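Local coordinates for nitroreductase-like family protein (Bacillus cereus, PDB 2I7H) that binds flavin mononucleotide as a dimeric flavoprotein of the nitroreductase-like family, at residues N53-I58 against V97-E102. Residues are numbered along the deposited sequence; the frame is centred on the assembly and turned at random. Where two conformers were deposited one is given.
Sequences NCKLYI and VVYMNE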
ATOM      1  N   ASN A  53       0.709  12.623   5.547  1.00 38.43           N
ATOM      2  CA  ASN A  53       1.042  14.050   5.450  1.00 39.32           C
ATOM      3  C   ASN A  53       2.149  14.146   4.436  1.00 39.45           C
ATOM      4  O   ASN A  53       2.819  13.165   4.187  1.00 39.42           O
ATOM      5  CB  ASN A  53       1.611  14.586   6.769  1.00 39.66           C
ATOM      6  CG  ASN A  53       0.637  14.523   7.900  1.00 40.50           C
ATOM      7  OD1 ASN A  53       0.009  15.515   8.226  1.00 47.36           O
ATOM      8  ND2 ASN A  53       0.516  13.367   8.524  1.00 43.01           N
ATOM      9  N   CYS A  54       2.348  15.335   3.862  0.60 40.11           N
ATOM     10  CA  CYS A  54       3.319  15.521   2.775  0.60 40.83           C
ATOM     11  C   CYS A  54       4.120  16.804   2.873  0.60 40.94           C
ATOM     12  O   CYS A  54       3.622  17.815   3.386  0.60 41.55           O
ATOM     13  CB  CYS A  54       2.604  15.497   1.421  0.60 40.77           C
ATOM     14  SG  CYS A  54       1.727  13.940   1.086  0.60 42.89           S
ATOM     15  N   LYS A  55       5.362  16.762   2.383  1.00 40.85           N
ATOM     16  CA  LYS A  55       6.089  17.983   2.014  1.00 40.99           C
ATOM     17  C   LYS A  55       6.396  17.859   0.530  1.00 41.00           C
ATOM     18  O   LYS A  55       6.922  16.835   0.086  1.00 41.24           O
ATOM     19  CB  LYS A  55       7.371  18.167   2.828  1.00 40.87           C
ATOM     20  CG  LYS A  55       7.285  17.621   4.228  1.00 42.52           C
ATOM     21  CD  LYS A  55       8.028  18.425   5.242  1.00 46.19           C
ATOM     22  CE  LYS A  55       7.040  19.338   5.933  1.00 48.39           C
ATOM     23  NZ  LYS A  55       7.460  19.736   7.275  1.00 50.05           N
ATOM     24  N   LEU A  56       6.017  18.864  -0.247  1.00 40.85           N
ATOM     25  CA  LEU A  56       6.323  18.868  -1.670  1.00 41.63           C
ATOM     26  C   LEU A  56       7.412  19.891  -1.927  1.00 41.62           C
ATOM     27  O   LEU A  56       7.240  21.058  -1.620  1.00 41.08           O
ATOM     28  CB  LEU A  56       5.069  19.205  -2.507  1.00 41.23           C
ATOM     29  CG  LEU A  56       5.256  19.545  -4.000  1.00 41.52           C
ATOM     30  CD1 LEU A  56       5.622  18.354  -4.874  1.00 39.44           C
ATOM     31  CD2 LEU A  56       4.011  20.239  -4.572  1.00 43.61           C
ATOM     32  N   TYR A  57       8.537  19.432  -2.465  1.00 42.35           N
ATOM     33  CA  TYR A  57       9.641  20.307  -2.842  1.00 42.90           C
ATOM     34  C   TYR A  57       9.663  20.419  -4.348  1.00 43.24           C
ATOM     35  O   TYR A  57       9.703  19.403  -5.053  1.00 43.59           O
ATOM     36  CB  TYR A  57      10.991  19.786  -2.313  1.00 42.59           C
ATOM     37  CG  TYR A  57      11.052  19.699  -0.792  1.00 43.00           C
ATOM     38  CD1 TYR A  57      10.443  18.639  -0.109  1.00 45.47           C
ATOM     39  CD2 TYR A  57      11.731  20.650  -0.045  1.00 41.75           C
ATOM     40  CE1 TYR A  57      10.494  18.541   1.267  1.00 42.95           C
ATOM     41  CE2 TYR A  57      11.785  20.574   1.328  1.00 41.70           C
ATOM     42  CZ  TYR A  57      11.148  19.512   1.981  1.00 43.23           C
ATOM     43  OH  TYR A  57      11.172  19.416   3.342  1.00 42.59           O
ATOM     44  N   ILE A  58       9.608  21.655  -4.839  0.50 43.45           N
ATOM     45  CA  ILE A  58       9.595  21.941  -6.274  0.50 43.66           C
ATOM     46  C   ILE A  58      10.391  23.200  -6.574  0.50 43.87           C
ATOM     47  O   ILE A  58      10.444  24.121  -5.758  0.50 43.86           O
ATOM     48  CB  ILE A  58       8.151  22.106  -6.845  0.50 43.56           C
ATOM     49  CG1 ILE A  58       7.322  23.082  -6.000  0.50 43.63           C
ATOM     50  CG2 ILE A  58       7.457  20.764  -6.936  0.50 43.48           C
ATOM     51  CD1 ILE A  58       6.072  23.594  -6.690  0.50 43.85           C
ATOM     52  N   VAL A  97       7.984  14.161   0.217  1.00 35.69           N
ATOM     53  CA  VAL A  97       8.261  13.429   1.442  1.00 35.30           C
ATOM     54  C   VAL A  97       6.898  13.064   2.053  1.00 35.87           C
ATOM     55  O   VAL A  97       6.068  13.934   2.302  1.00 35.87           O
ATOM     56  CB  VAL A  97       9.151  14.247   2.431  1.00 34.66           C
ATOM     57  CG1 VAL A  97       9.502  13.415   3.614  1.00 33.56           C
ATOM     58  CG2 VAL A  97      10.435  14.780   1.770  1.00 31.88           C
ATOM     59  N   VAL A  98       6.643  11.779   2.215  1.00 36.49           N
ATOM     60  CA  VAL A  98       5.368  11.312   2.782  1.00 37.11           C
ATOM     61  C   VAL A  98       5.663  10.828   4.198  1.00 37.81           C
ATOM     62  O   VAL A  98       6.529   9.960   4.406  1.00 38.58           O
ATOM     63  CB  VAL A  98       4.746  10.154   1.972  1.00 37.37           C
ATOM     64  CG1 VAL A  98       3.471   9.661   2.648  1.00 36.93           C
ATOM     65  CG2 VAL A  98       4.486  10.565   0.462  1.00 37.08           C
ATOM     66  N   TYR A  99       4.964  11.400   5.168  1.00 37.16           N
ATOM     67  CA  TYR A  99       5.224  11.080   6.542  1.00 37.52           C
ATOM     68  C   TYR A  99       3.928  10.940   7.343  1.00 37.74           C
ATOM     69  O   TYR A  99       2.837  11.287   6.865  1.00 37.96           O
ATOM     70  CB  TYR A  99       6.217  12.092   7.179  1.00 38.23           C
ATOM     71  CG  TYR A  99       5.654  13.444   7.361  1.00 37.73           C
ATOM     72  CD1 TYR A  99       5.688  14.387   6.316  1.00 40.50           C
ATOM     73  CD2 TYR A  99       5.050  13.799   8.559  1.00 39.76           C
ATOM     74  CE1 TYR A  99       5.148  15.638   6.479  1.00 39.31           C
ATOM     75  CE2 TYR A  99       4.504  15.059   8.738  1.00 39.29           C
ATOM     76  CZ  TYR A  99       4.549  15.970   7.686  1.00 39.54           C
ATOM     77  OH  TYR A  99       4.004  17.215   7.865  1.00 40.14           O
HETATM   78  N   MSE A 100       4.066  10.399   8.554  1.00 37.42           N
HETATM   79  CA  MSE A 100       2.944  10.203   9.473  1.00 37.54           C
HETATM   80  C   MSE A 100       3.409  10.365  10.921  1.00 36.89           C
HETATM   81  O   MSE A 100       4.594  10.189  11.225  1.00 35.30           O
HETATM   82  CB  MSE A 100       2.311   8.804   9.296  1.00 36.66           C
HETATM   83  CG  MSE A 100       3.293   7.663   9.585  1.00 39.65           C
HETATM   84 SE   MSE A 100       2.446   5.940   9.393  0.87 37.17          SE
HETATM   85  CE  MSE A 100       3.150   5.092  10.913  1.00 33.20           C
ATOM     86  N   ASN A 101       2.466  10.685  11.803  1.00 36.60           N
ATOM     87  CA  ASN A 101       2.754  10.642  13.232  1.00 37.78           C
ATOM     88  C   ASN A 101       2.834   9.193  13.642  1.00 37.52           C
ATOM     89  O   ASN A 101       1.959   8.409  13.284  1.00 38.44           O
ATOM     90  CB  ASN A 101       1.700  11.400  14.028  1.00 38.28           C
ATOM     91  CG  ASN A 101       1.721  12.871  13.729  1.00 42.27           C
ATOM     92  OD1 ASN A 101       2.741  13.528  13.889  1.00 48.49           O
ATOM     93  ND2 ASN A 101       0.594  13.402  13.260  1.00 49.11           N
ATOM     94  N   GLU A 102       3.863   8.848  14.398  0.60 37.05           N
ATOM     95  CA  GLU A 102       4.040   7.474  14.793  0.60 36.60           C
ATOM     96  C   GLU A 102       3.245   7.191  16.050  0.60 36.07           C
ATOM     97  O   GLU A 102       3.547   7.729  17.116  0.60 37.35           O
ATOM     98  CB  GLU A 102       5.515   7.183  15.032  0.60 36.83           C
ATOM     99  CG  GLU A 102       5.753   5.758  15.334  0.60 36.03           C
ATOM    100  CD  GLU A 102       6.045   4.994  14.123  0.60 35.36           C
ATOM    101  OE1 GLU A 102       7.022   4.256  14.142  0.60 33.67           O
ATOM    102  OE2 GLU A 102       5.302   5.137  13.130  0.60 40.63           O
TER
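Asn53 and Tyr99 form one hydrogen-bonded pair of an antiparallel strand pairing, Lys55 and Val97 the next, with Cys54 opposite Val98 as the non-hydrogen-bonded pair between them. The short strand axes approach to 4.8 Å, and their N-to-C directions are 153° apart, close to antiparallel. Four backbone bonds join them; Tyr99 N to Asn53 O (2.9 Å) is nearly straight, whereas Asn53 N to Tyr99 O (2.8 Å) is more bent. Between the two hydrogen-bonded pairs Cys54 CA lies 3.2 Å from Val97 O, a CA-H...O contact.

On the face bearing Asn53, Lys55, Val97 and Tyr99, the Tyr99 ring leans across to the partner strand. The Tyr99 chi1 of 69° sets CG between the backbone N and carbonyl carbon, and Asn53 CB sits over one face of the Tyr99 ring, 3.6 Å from the ring centroid, in a CH-pi contact. The Asn53 amide is tilted only 20° from the ring plane. Lys55 CG reaches Tyr99 CE1 at 3.7 Å, and the bent lysine chain carries NZ to a salt bridge with Glu185 of the second subunit. Farther along, Tyr57 CE1 meets Val97 CG2 at 3.8 Å.

On the other face Val98 packs against Thr116 and Met120 of helix 106-129. Strand 53-58 is an outermost strand of the sheet within its own chain, and a parallel strand of the second subunit continues the sheet, as in the intertwined dimers of the nitroreductase alpha/beta fold.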